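Chitosanase (Gynuella sunshinyii YC6258, PDB 6X2Q) probably hydrolyses chitosan as a glycoside hydrolase family 46 chitosanase, and binds a chain of glucosamine units. Local coordinates at residues Q95-A100 against P104-V109; E55-Y60 against N67-F72. One frame throughout, in Å; residues are numbered along the deposited sequence.

Interaction 1: Q95-A100 against P104-V109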
# COMPACT_ATOMS: atom_id res chain seq x y z
N GLN A 95 12.92 -15.60 7.32
CA GLN A 95 12.96 -16.88 6.63
C GLN A 95 11.66 -17.64 6.80
O GLN A 95 11.16 -18.23 5.84
CB GLN A 95 14.14 -17.72 7.12
CG GLN A 95 14.46 -18.91 6.20
CD GLN A 95 15.17 -18.49 4.90
OE1 GLN A 95 14.59 -17.82 4.06
NE2 GLN A 95 16.43 -18.92 4.75
N ARG A 96 11.07 -17.59 7.99
CA ARG A 96 9.84 -18.34 8.23
C ARG A 96 8.67 -17.75 7.43
O ARG A 96 7.85 -18.50 6.88
CB ARG A 96 9.54 -18.37 9.73
CG ARG A 96 10.68 -18.98 10.55
CD ARG A 96 10.19 -19.98 11.58
NE ARG A 96 11.29 -20.69 12.25
CZ ARG A 96 11.12 -21.63 13.18
NH1 ARG A 96 9.90 -21.98 13.57
NH2 ARG A 96 12.18 -22.22 13.72
N TRP A 97 8.60 -16.42 7.34
CA TRP A 97 7.59 -15.76 6.50
C TRP A 97 7.71 -16.21 5.06
O TRP A 97 6.70 -16.55 4.42
CB TRP A 97 7.73 -14.24 6.60
CG TRP A 97 6.64 -13.52 5.84
CD1 TRP A 97 6.55 -13.36 4.49
CD2 TRP A 97 5.48 -12.90 6.40
NE1 TRP A 97 5.41 -12.66 4.18
CE2 TRP A 97 4.74 -12.37 5.33
CE3 TRP A 97 5.01 -12.72 7.70
CZ2 TRP A 97 3.54 -11.69 5.52
CZ3 TRP A 97 3.82 -12.04 7.90
CH2 TRP A 97 3.10 -11.53 6.81
N ALA A 98 8.93 -16.21 4.51
CA ALA A 98 9.14 -16.72 3.16
C ALA A 98 8.64 -18.16 3.01
O ALA A 98 7.98 -18.51 2.03
CB ALA A 98 10.62 -16.61 2.79
N ASP A 99 8.94 -19.02 3.99
CA ASP A 99 8.49 -20.40 3.87
C ASP A 99 6.98 -20.51 4.04
O ASP A 99 6.32 -21.21 3.26
CB ASP A 99 9.23 -21.29 4.87
CG ASP A 99 10.73 -21.40 4.56
OD1 ASP A 99 11.08 -21.43 3.36
OD2 ASP A 99 11.54 -21.48 5.51
N ALA A 100 6.42 -19.80 5.02
CA ALA A 100 4.98 -19.80 5.18
C ALA A 100 4.27 -19.39 3.88
O ALA A 100 3.25 -19.98 3.52
CB ALA A 100 4.58 -18.88 6.34
N PRO A 104 -0.61 -21.72 -0.10
CA PRO A 104 -1.65 -20.84 -0.65
C PRO A 104 -2.59 -20.29 0.40
O PRO A 104 -3.18 -19.22 0.20
CB PRO A 104 -2.41 -21.73 -1.64
CG PRO A 104 -1.61 -22.99 -1.77
CD PRO A 104 -0.77 -23.12 -0.56
N VAL A 105 -2.75 -21.00 1.53
CA VAL A 105 -3.67 -20.53 2.55
C VAL A 105 -3.10 -19.31 3.26
O VAL A 105 -3.84 -18.38 3.62
CB VAL A 105 -4.00 -21.65 3.55
CG1 VAL A 105 -4.95 -21.14 4.62
CG2 VAL A 105 -4.60 -22.88 2.84
N PHE A 106 -1.78 -19.30 3.49
CA PHE A 106 -1.12 -18.12 4.05
C PHE A 106 -1.22 -16.93 3.11
O PHE A 106 -1.54 -15.82 3.54
CB PHE A 106 0.35 -18.43 4.36
CG PHE A 106 1.06 -17.31 5.08
CD1 PHE A 106 0.65 -16.92 6.34
CD2 PHE A 106 2.15 -16.69 4.51
CE1 PHE A 106 1.31 -15.89 7.01
CE2 PHE A 106 2.82 -15.66 5.18
CZ PHE A 106 2.39 -15.26 6.42
N ARG A 107 -0.95 -17.15 1.82
CA ARG A 107 -1.14 -16.10 0.83
C ARG A 107 -2.57 -15.59 0.83
O ARG A 107 -2.81 -14.38 0.72
CB ARG A 107 -0.74 -16.62 -0.56
CG ARG A 107 0.70 -17.16 -0.58
CD ARG A 107 1.32 -17.13 -1.96
NE ARG A 107 0.65 -18.04 -2.89
CZ ARG A 107 0.90 -19.35 -2.99
NH1 ARG A 107 1.81 -19.92 -2.21
NH2 ARG A 107 0.25 -20.08 -3.86
N GLN A 108 -3.53 -16.50 1.01
CA GLN A 108 -4.94 -16.09 1.06
C GLN A 108 -5.21 -15.18 2.24
O GLN A 108 -5.93 -14.18 2.11
CB GLN A 108 -5.84 -17.34 1.11
CG GLN A 108 -7.34 -17.03 1.17
CD GLN A 108 -7.84 -16.27 -0.06
OE1 GLN A 108 -7.71 -16.74 -1.19
NE2 GLN A 108 -8.40 -15.08 0.16
N VAL A 109 -4.62 -15.48 3.41
CA VAL A 109 -4.76 -14.60 4.57
C VAL A 109 -4.21 -13.21 4.25
O VAL A 109 -4.81 -12.19 4.62
CB VAL A 109 -4.05 -15.22 5.80
CG1 VAL A 109 -4.01 -14.23 6.97
CG2 VAL A 109 -4.74 -16.52 6.23
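Phe-106 drives the edge of its ring against the face of the Trp-97 indole in a T-shaped stack: the centroids of the phenyl ring and the six-membered ring of the indole lie 4.9 Å apart and the planes stand at 76°. The leading atom is CZ of Phe-106, 3.6 Å above the indole plane and offset toward the rim, while CE2 of Phe-106 follows it to 3.8 Å from CE2 of Trp-97. Aromatic C-H groups, slightly positive, thus meet the electron-rich indole face. Phe-106 reaches it because CG lies anti to the backbone N (chi1 -174°), which extends the ring away from its own helix toward helix 93-100. One face of the same ring takes Ala-100 in a CH-pi contact, with CB 3.9 Å from the Phe-106 centroid and only 17° off the ring normal. The single methyl of Ala-100 suits a place where its CA lies 6.4 Å from Phe-106 CA, because CB itself sits over the ring face. The carbonyl O of Ala-100 also lies 3.4 Å from CB of Phe-106. These residues join the end of helix 93-100 to the first turns of helix 104-129, across a short connection of three residues, 101-103, in the helical fold that family 46 shares with the lysozyme clan. At the turn itself, Arg-107 NH1 bonds to the carbonyl of Ser-101, and Asn-103 OD1 accepts from the backbone N of Val-105. Tryptophan suits its buried place because it offers a broad apolar face, yet its polar N-H is satisfied: NE1 donates to the carbonyl O of Tyr-27. Val-56 of helix 52-63 touches both aromatic side chains, and Tyr-60 of that helix makes a further edge-to-face pair with Phe-106.

Interaction 2: E55-Y60 against N67-F72; sequences EVIQRY and NILVPF
Helix 52-63 is faced here by the loop that leads from it to helix 73-82, with the CA atoms of Ile-57 and Leu-69 6.9 Å apart and those of Tyr-60 and Asn-67 8.3 Å apart, and segment 67-72 opens with a type I beta turn from Asn-67 to Val-70. Ile-57 and Leu-69 cross at about a right angle, and CG1 of Ile-57 meets CD1 of Leu-69 at 3.8 Å. The other branch of the isoleucine, CG2, lies 3.9 Å from CB of Leu-69, so a beta-branched residue covers the leucine at two levels. Leucine suits this buried place, packing also on Ala-100 and Phe-106. One helical turn on, the Tyr-60 ring and the Asn-67 amide meet with their planes 45° apart, ND2 of Asn-67 coming within 3.4 Å of CD2 of Tyr-60. Tyrosine can pack by its ring while its OH is bonded to Asn-103 and Arg-64. The asparagine amide has two roles. With CG of Asn-67 set between the backbone N and the carbonyl carbon (chi1 72°), OD1 shapes the turn, accepting from the backbone N of Leu-69 at 2.7 Å in an Asx turn; ND2 ties it back to Ser-61 OG and the carbonyl of Arg-64. Both ends of the amide are therefore engaged, which fixes its rotation and lets a polar group lie buried against an aromatic ring; 55-60 and 67-72 themselves meet without a hydrogen bond, by van der Waals packing, while ND2 fastens the loop to the end of the same helix.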
# COMPACT_ATOMS: atom_id res chain seq x y z
N GLU A 55 -1.66 -9.12 12.56
CA GLU A 55 -2.97 -9.60 12.17
C GLU A 55 -2.87 -10.78 11.21
O GLU A 55 -3.62 -11.75 11.34
CB GLU A 55 -3.79 -8.47 11.56
CG GLU A 55 -5.21 -8.90 11.35
CD GLU A 55 -5.99 -7.92 10.54
OE1 GLU A 55 -7.10 -8.28 10.12
OE2 GLU A 55 -5.49 -6.80 10.33
N VAL A 56 -1.93 -10.72 10.25
CA VAL A 56 -1.78 -11.81 9.30
C VAL A 56 -1.45 -13.11 10.05
O VAL A 56 -2.10 -14.15 9.85
CB VAL A 56 -0.70 -11.47 8.26
CG1 VAL A 56 -0.33 -12.68 7.43
CG2 VAL A 56 -1.16 -10.31 7.35
N ILE A 57 -0.45 -13.05 10.93
CA ILE A 57 -0.02 -14.26 11.61
C ILE A 57 -1.09 -14.74 12.57
O ILE A 57 -1.36 -15.94 12.65
CB ILE A 57 1.35 -14.03 12.29
CG1 ILE A 57 2.41 -13.83 11.20
CG2 ILE A 57 1.76 -15.21 13.22
CD1 ILE A 57 3.74 -13.29 11.69
N GLN A 58 -1.77 -13.82 13.26
CA GLN A 58 -2.86 -14.23 14.14
C GLN A 58 -3.97 -14.93 13.37
O GLN A 58 -4.43 -16.01 13.75
CB GLN A 58 -3.41 -13.04 14.92
CG GLN A 58 -2.60 -12.74 16.16
CD GLN A 58 -3.12 -11.55 16.96
OE1 GLN A 58 -3.80 -10.66 16.43
NE2 GLN A 58 -2.76 -11.51 18.25
N ARG A 59 -4.42 -14.33 12.27
CA ARG A 59 -5.48 -14.98 11.51
C ARG A 59 -5.01 -16.33 10.98
O ARG A 59 -5.76 -17.30 11.00
CB ARG A 59 -5.95 -14.08 10.38
CG ARG A 59 -6.50 -12.79 10.92
CD ARG A 59 -7.06 -11.91 9.84
NE ARG A 59 -8.26 -12.49 9.27
CZ ARG A 59 -9.04 -11.86 8.41
NH1 ARG A 59 -8.73 -10.63 8.03
NH2 ARG A 59 -10.12 -12.45 7.93
N TYR A 60 -3.76 -16.41 10.53
CA TYR A 60 -3.25 -17.67 10.03
C TYR A 60 -3.19 -18.71 11.14
O TYR A 60 -3.47 -19.89 10.90
CB TYR A 60 -1.87 -17.45 9.41
CG TYR A 60 -1.25 -18.68 8.80
CD1 TYR A 60 -1.87 -19.35 7.75
CD2 TYR A 60 -0.03 -19.17 9.26
CE1 TYR A 60 -1.28 -20.48 7.17
CE2 TYR A 60 0.57 -20.29 8.70
CZ TYR A 60 -0.07 -20.95 7.66
OH TYR A 60 0.52 -22.07 7.09
N ASN A 67 1.91 -23.56 13.41
CA ASN A 67 2.66 -23.10 12.21
C ASN A 67 4.01 -22.56 12.67
O ASN A 67 4.15 -22.23 13.81
CB ASN A 67 1.84 -22.15 11.35
CG ASN A 67 1.67 -20.80 11.98
OD1 ASN A 67 2.61 -20.05 12.08
ND2 ASN A 67 0.48 -20.48 12.40
N ILE A 68 4.96 -22.47 11.76
CA ILE A 68 6.30 -22.02 12.11
C ILE A 68 6.37 -20.56 12.57
O ILE A 68 7.41 -20.16 13.10
CB ILE A 68 7.20 -22.26 10.88
CG1 ILE A 68 6.66 -21.45 9.69
CG2 ILE A 68 7.24 -23.75 10.55
CD1 ILE A 68 7.39 -21.67 8.37
N LEU A 69 5.31 -19.77 12.41
CA LEU A 69 5.34 -18.37 12.83
C LEU A 69 4.77 -18.14 14.22
O LEU A 69 4.89 -17.03 14.75
CB LEU A 69 4.59 -17.48 11.83
CG LEU A 69 5.12 -17.43 10.41
CD1 LEU A 69 4.13 -16.73 9.51
CD2 LEU A 69 6.45 -16.72 10.37
N VAL A 70 4.15 -19.15 14.81
CA VAL A 70 3.50 -18.98 16.12
C VAL A 70 4.47 -18.49 17.19
O VAL A 70 4.05 -17.68 18.04
CB VAL A 70 2.76 -20.25 16.52
CG1 VAL A 70 2.05 -20.06 17.85
CG2 VAL A 70 1.77 -20.64 15.44
N PRO A 71 5.73 -18.93 17.26
CA PRO A 71 6.58 -18.48 18.37
C PRO A 71 6.79 -16.97 18.43
O PRO A 71 7.19 -16.45 19.47
CB PRO A 71 7.90 -19.23 18.12
CG PRO A 71 7.52 -20.42 17.32
CD PRO A 71 6.43 -19.92 16.42
N PHE A 72 6.53 -16.25 17.34
CA PHE A 72 6.73 -14.81 17.34
C PHE A 72 5.52 -14.03 17.84
O PHE A 72 5.63 -12.82 18.05
CB PHE A 72 7.13 -14.35 15.95
CG PHE A 72 8.41 -14.99 15.45
CD1 PHE A 72 9.65 -14.51 15.86
CD2 PHE A 72 8.36 -16.08 14.59
CE1 PHE A 72 10.84 -15.11 15.41
CE2 PHE A 72 9.55 -16.68 14.13
CZ PHE A 72 10.79 -16.19 14.55

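Interaction 2 closes before interaction 1 opens along the chain, and their centres lie 10 Å apart on the same side of the molecule. Four elements are involved: helix 52-63, the loop leading to helix 73-82, helix 93-100 and the start of helix 104-129. They touch directly: NH1 of Arg-96 probably donates to the carbonyl O of Ile-68 at 3.1 Å, and CB of Arg-96 packs on CD2 of Leu-69 at 3.6 Å. A corner between two helices and the turn back of a loop along its own helix thus share one buried cluster; the side chain of Trp-97 is about 10 Å, and that of Ile-57 about 13 Å, from a bound glucosamine, outside the residues that line the sugar pocket.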